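Local coordinates for deseasin MCP-01 (Pseudoalteromonas sp., PDB 3VV3), which breaks down collagen as a calcium-binding serine protease of the subtilisin family, probably cutting peptide bonds with a Ser-His-Asp charge relay, at residues S230-S235 with G316-V321; S244-A249 with E294-L299. One frame throughout, in Å; residues are numbered along the deposited sequence.

Contact 1. Residues S230-S235 with G316-V321; sequences SRDNMS and GTRLNV
D232 and R318 join the two segments, whose backbones stay well apart: the closest pair of CA atoms, D232 CA and R318 CA, lies 8.0 Å apart, and no backbone hydrogen bond passes between 230-235 and 316-321. The first segment is a loop without regular helix or strand, while the second holds the short strand 317-318 before turning toward a helix. All of the contact is therefore made by two side chains reaching across the gap, and it is a bidentate salt bridge. R318 presents its guanidinium side-on: NE donates to D232 OD1 at 2.9 Å, almost straight at 172°, and NH2 donates to D232 OD2, also at 2.9 Å and more bent. OD2 is met on its syn lone pair, OD1 on the syn side but somewhat out of the carboxylate plane, and the two flat groups are nearly coplanar, 26° apart. R318 leaves the backbone with CG anti to N (chi1 -173°), and bends at chi2 and chi3 turn its NE edge to the aspartate. NH1, facing elsewhere, donates to the carbonyl oxygen of its own neighbour, L319 O, at 2.9 Å from above the carbonyl plane, and forms a second salt bridge with D304. With all three nitrogens engaged, the guanidinium is fixed in rotation. A leucine at R318 would probably leave the carboxylates of D232 and D304 without their cationic mate and the D232 side chain freer to turn. On the loop side, R231 NH1 bonds S230 OG and also pairs with D141 of the second subunit. The contact ties the loop following strand 222-228 to strand 317-318, which pairs with strand 304-305, while L319 next to R318 packs on helix 269-284 and strand 247-250.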
loop_
_atom_site.group_PDB
_atom_site.type_symbol
_atom_site.label_atom_id
_atom_site.label_comp_id
_atom_site.label_asym_id
_atom_site.label_seq_id
_atom_site.Cartn_x
_atom_site.Cartn_y
_atom_site.Cartn_z
ATOM N N SER A 230 2.386 13.629 11.646
ATOM C CA SER A 230 3.182 14.070 12.790
ATOM C C SER A 230 3.007 15.556 13.115
ATOM O O SER A 230 3.543 16.028 14.115
ATOM C CB SER A 230 4.661 13.787 12.552
ATOM O OG SER A 230 5.131 14.543 11.444
ATOM N N ARG A 231 2.299 16.285 12.261
ATOM C CA ARG A 231 1.969 17.687 12.532
ATOM C C ARG A 231 0.511 17.821 12.976
ATOM O O ARG A 231 -0.013 18.927 13.108
ATOM C CB ARG A 231 2.226 18.572 11.301
ATOM C CG ARG A 231 3.696 18.777 10.963
ATOM C CD ARG A 231 4.274 17.553 10.256
ATOM N NE ARG A 231 3.882 17.488 8.848
ATOM C CZ ARG A 231 3.852 16.369 8.132
ATOM N NH1 ARG A 231 4.152 15.212 8.703
ATOM N NH2 ARG A 231 3.496 16.405 6.852
ATOM N N ASP A 232 -0.138 16.681 13.202
ATOM C CA ASP A 232 -1.570 16.641 13.500
ATOM C C ASP A 232 -2.457 17.150 12.357
ATOM O O ASP A 232 -3.620 17.480 12.586
ATOM C CB ASP A 232 -1.900 17.358 14.826
ATOM C CG ASP A 232 -2.185 16.387 15.972
ATOM O OD1 ASP A 232 -2.267 15.162 15.731
ATOM O OD2 ASP A 232 -2.309 16.848 17.130
ATOM N N ASN A 233 -1.924 17.200 11.131
ATOM C CA ASN A 233 -2.773 17.437 9.957
ATOM C C ASN A 233 -3.551 16.167 9.698
ATOM O O ASN A 233 -3.175 15.098 10.184
ATOM C CB ASN A 233 -1.966 17.662 8.670
ATOM C CG ASN A 233 -0.955 18.798 8.764
ATOM O OD1 ASN A 233 -1.259 19.891 9.239
ATOM N ND2 ASN A 233 0.254 18.547 8.246
ATOM N N MET A 234 -4.608 16.258 8.900
ATOM C CA MET A 234 -5.125 15.039 8.295
ATOM C C MET A 234 -4.122 14.650 7.213
ATOM O O MET A 234 -3.686 15.491 6.420
ATOM C CB MET A 234 -6.520 15.242 7.702
ATOM C CG MET A 234 -7.071 13.985 7.038
ATOM S SD MET A 234 -8.820 14.103 6.603
ATOM C CE MET A 234 -8.751 15.216 5.203
ATOM N N SER A 235 -3.718 13.384 7.207
ATOM C CA SER A 235 -2.732 12.911 6.248
ATOM C C SER A 235 -3.207 13.267 4.854
ATOM O O SER A 235 -4.383 13.141 4.564
ATOM C CB SER A 235 -2.575 11.394 6.373
ATOM O OG SER A 235 -2.203 11.045 7.692
ATOM N N GLY A 316 -14.514 14.957 14.910
ATOM C CA GLY A 316 -13.505 15.981 14.699
ATOM C C GLY A 316 -12.338 15.869 15.665
ATOM O O GLY A 316 -11.667 16.856 15.960
ATOM N N THR A 317 -12.090 14.661 16.165
ATOM C CA THR A 317 -11.006 14.453 17.110
ATOM C C THR A 317 -9.952 13.478 16.595
ATOM O O THR A 317 -10.218 12.650 15.724
ATOM C CB THR A 317 -11.529 13.895 18.436
ATOM O OG1 THR A 317 -12.218 12.666 18.176
ATOM C CG2 THR A 317 -12.487 14.885 19.106
ATOM N N ARG A 318 -8.760 13.595 17.161
ATOM C CA ARG A 318 -7.669 12.676 16.910
ATOM C C ARG A 318 -7.458 11.856 18.175
ATOM O O ARG A 318 -7.436 12.403 19.273
ATOM C CB ARG A 318 -6.394 13.453 16.550
ATOM C CG ARG A 318 -5.225 12.573 16.108
ATOM C CD ARG A 318 -4.255 12.276 17.245
ATOM N NE ARG A 318 -3.621 13.506 17.724
ATOM C CZ ARG A 318 -3.717 13.973 18.964
ATOM N NH1 ARG A 318 -4.405 13.300 19.885
ATOM N NH2 ARG A 318 -3.109 15.111 19.288
ATOM N N LEU A 319 -7.315 10.540 18.005
ATOM C CA LEU A 319 -7.189 9.599 19.123
ATOM C C LEU A 319 -6.282 10.075 20.254
ATOM O O LEU A 319 -5.159 10.525 20.024
ATOM C CB LEU A 319 -6.675 8.254 18.609
ATOM C CG LEU A 319 -6.451 7.133 19.626
ATOM C CD1 LEU A 319 -7.764 6.660 20.233
ATOM C CD2 LEU A 319 -5.704 5.983 18.950
ATOM N N ASN A 320 -6.768 9.953 21.485
ATOM C CA ASN A 320 -5.924 10.160 22.646
ATOM C C ASN A 320 -6.207 9.070 23.665
ATOM O O ASN A 320 -7.243 9.084 24.326
ATOM C CB ASN A 320 -6.155 11.538 23.268
ATOM C CG ASN A 320 -5.136 11.849 24.343
ATOM O OD1 ASN A 320 -4.932 11.057 25.265
ATOM N ND2 ASN A 320 -4.458 12.986 24.209
ATOM N N VAL A 321 -5.292 8.113 23.768
ATOM C CA VAL A 321 -5.572 6.921 24.555
ATOM C C VAL A 321 -5.433 7.198 26.047
ATOM O O VAL A 321 -6.088 6.548 26.867
ATOM C CB VAL A 321 -4.744 5.694 24.108
ATOM C CG1 VAL A 321 -3.250 5.894 24.381
ATOM C CG2 VAL A 321 -5.280 4.411 24.791
#

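Contact 2. Residues S244-A249 with E294-L299; sequences SVDMGA and ELKELL
M247 and L299 make the van der Waals part of this contact, between the edge strand of the parallel sheet and helix 292-301. The thioether lies against the end of the helical segment: M247 SD and L299 CB, 4.3 Å apart, are the apolar pair, and the methyl M247 CE comes to 3.4 Å of the carbonyl oxygen L299 O. A chi1 of 61° sets M247 CG between the backbone N and carbonyl carbon, and a bend at chi3 turns CE toward that oxygen. K296, fully extended beyond CG, crosses D246 at about a right angle and meets the carboxylate with its last methylene, K296 CE lying 3.9 Å from D246 OD2. The charged ends are linked through water, since D246 OD2 and K296 NZ remain 4.1 Å apart, too far for a salt bridge. One water bridges the two side chains, donating to D246 OD1 at 2.6 Å and accepting from K296 NZ at 2.8 Å; another donates to D246 OD2 but is only weakly held by the lysine. Direct partners are S224 N for D246 OD2, V222 O and D220 O for K296 NZ. Strand 222-228 meets both halves, I225 against M247 and L223 against L299; L195 of strand 195-199 touches K296 and L299, and A280 of helix 269-284 touches L299.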
loop_
_atom_site.group_PDB
_atom_site.type_symbol
_atom_site.label_atom_id
_atom_site.label_comp_id
_atom_site.label_asym_id
_atom_site.label_seq_id
_atom_site.Cartn_x
_atom_site.Cartn_y
_atom_site.Cartn_z
ATOM N N SER A 244 -19.667 9.724 7.572
ATOM C CA SER A 244 -19.246 8.347 7.295
ATOM C C SER A 244 -17.868 7.982 7.860
ATOM O O SER A 244 -17.464 6.815 7.821
ATOM C CB SER A 244 -19.287 8.064 5.788
ATOM O OG SER A 244 -18.298 8.811 5.105
ATOM N N VAL A 245 -17.138 8.972 8.368
ATOM C CA VAL A 245 -15.883 8.706 9.071
ATOM C C VAL A 245 -15.966 9.347 10.458
ATOM O O VAL A 245 -16.498 10.447 10.607
ATOM C CB VAL A 245 -14.657 9.227 8.279
ATOM C CG1 VAL A 245 -13.350 8.917 9.029
ATOM C CG2 VAL A 245 -14.631 8.603 6.884
ATOM N N ASP A 246 -15.441 8.668 11.472
ATOM C CA ASP A 246 -15.721 9.063 12.854
ATOM C C ASP A 246 -14.651 9.922 13.522
ATOM O O ASP A 246 -14.971 10.855 14.259
ATOM C CB ASP A 246 -15.979 7.810 13.695
ATOM C CG ASP A 246 -17.160 7.018 13.189
ATOM O OD1 ASP A 246 -18.233 7.638 12.993
ATOM O OD2 ASP A 246 -17.020 5.788 12.987
ATOM N N MET A 247 -13.387 9.590 13.287
ATOM C CA MET A 247 -12.280 10.255 13.973
ATOM C C MET A 247 -10.975 9.915 13.266
ATOM O O MET A 247 -10.974 9.145 12.312
ATOM C CB MET A 247 -12.214 9.813 15.438
ATOM C CG MET A 247 -11.975 8.308 15.605
ATOM S SD MET A 247 -11.877 7.812 17.342
ATOM C CE MET A 247 -10.375 8.645 17.857
ATOM N N GLY A 248 -9.867 10.474 13.742
ATOM C CA GLY A 248 -8.574 10.206 13.135
ATOM C C GLY A 248 -7.570 9.637 14.118
ATOM O O GLY A 248 -7.768 9.723 15.326
ATOM N N ALA A 249 -6.498 9.047 13.598
ATOM C CA ALA A 249 -5.395 8.548 14.415
ATOM C C ALA A 249 -4.138 8.501 13.542
ATOM O O ALA A 249 -4.237 8.531 12.313
ATOM C CB ALA A 249 -5.717 7.160 14.992
ATOM N N GLU A 294 -20.723 2.416 23.833
ATOM C CA GLU A 294 -20.059 3.278 24.812
ATOM C C GLU A 294 -18.568 3.362 24.538
ATOM O O GLU A 294 -17.969 4.439 24.619
ATOM C CB GLU A 294 -20.304 2.776 26.241
ATOM C CG GLU A 294 -21.690 3.090 26.768
ATOM C CD GLU A 294 -21.987 2.411 28.093
ATOM O OE1 GLU A 294 -21.308 1.412 28.433
ATOM O OE2 GLU A 294 -22.915 2.880 28.788
ATOM N N LEU A 295 -17.975 2.213 24.217
ATOM C CA LEU A 295 -16.563 2.138 23.857
ATOM C C LEU A 295 -16.259 3.016 22.644
ATOM O O LEU A 295 -15.308 3.807 22.649
ATOM C CB LEU A 295 -16.180 0.690 23.562
ATOM C CG LEU A 295 -14.724 0.435 23.172
ATOM C CD1 LEU A 295 -13.782 0.985 24.233
ATOM C CD2 LEU A 295 -14.470 -1.069 22.968
ATOM N N LYS A 296 -17.068 2.865 21.604
ATOM C CA LYS A 296 -16.890 3.628 20.380
ATOM C C LYS A 296 -16.973 5.119 20.662
ATOM O O LYS A 296 -16.101 5.882 20.249
ATOM C CB LYS A 296 -17.943 3.237 19.343
ATOM C CG LYS A 296 -17.959 4.158 18.115
ATOM C CD LYS A 296 -18.948 3.658 17.065
ATOM C CE LYS A 296 -19.217 4.708 15.988
ATOM N NZ LYS A 296 -20.221 4.216 15.012
ATOM N N GLU A 297 -18.019 5.528 21.373
ATOM C CA GLU A 297 -18.247 6.948 21.632
ATOM C C GLU A 297 -17.175 7.515 22.549
ATOM O O GLU A 297 -16.795 8.682 22.426
ATOM C CB GLU A 297 -19.654 7.185 22.195
ATOM C CG GLU A 297 -20.756 6.893 21.180
ATOM C CD GLU A 297 -22.119 7.422 21.597
ATOM O OE1 GLU A 297 -22.384 7.534 22.816
ATOM O OE2 GLU A 297 -22.931 7.721 20.694
ATOM N N LEU A 298 -16.672 6.686 23.456
ATOM C CA LEU A 298 -15.608 7.114 24.351
ATOM C C LEU A 298 -14.317 7.405 23.580
ATOM O O LEU A 298 -13.640 8.405 23.826
ATOM C CB LEU A 298 -15.356 6.056 25.426
ATOM C CG LEU A 298 -14.250 6.365 26.431
ATOM C CD1 LEU A 298 -14.681 5.921 27.823
ATOM C CD2 LEU A 298 -12.962 5.690 26.026
ATOM N N LEU A 299 -13.971 6.522 22.651
ATOM C CA LEU A 299 -12.791 6.738 21.817
ATOM C C LEU A 299 -12.926 8.034 21.027
ATOM O O LEU A 299 -11.970 8.812 20.906
ATOM C CB LEU A 299 -12.565 5.533 20.894
ATOM C CG LEU A 299 -12.118 4.272 21.644
ATOM C CD1 LEU A 299 -12.306 3.005 20.784
ATOM C CD2 LEU A 299 -10.674 4.412 22.113
HETATM O O HOH W 1 -19.000 4.570 11.909
HETATM O O HOH W 2 -20.543 6.749 13.930
#

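Overall arrangement
Contact 2 is the more buried, at the join of the parallel sheet's edge strand and helix 292-301; contact 1 is partly buried, between a loop and strand 317-318, with the R318 side chain about 6 Å from a bound calcium ion. Their centres are about 12 Å apart, and they meet through the backbone: L319 N lies 2.8 Å from G248 O and T317 O lies 3.0 Å from G248 N, probable hydrogen bonds that set 316-321 beside strand 247-250. Their chemistry follows their place. Contact 1 fastens a loop through one direct two-pronged ion pair, whereas contact 2, against the sheet, combines van der Waals packing with a water-mediated link between opposite charges.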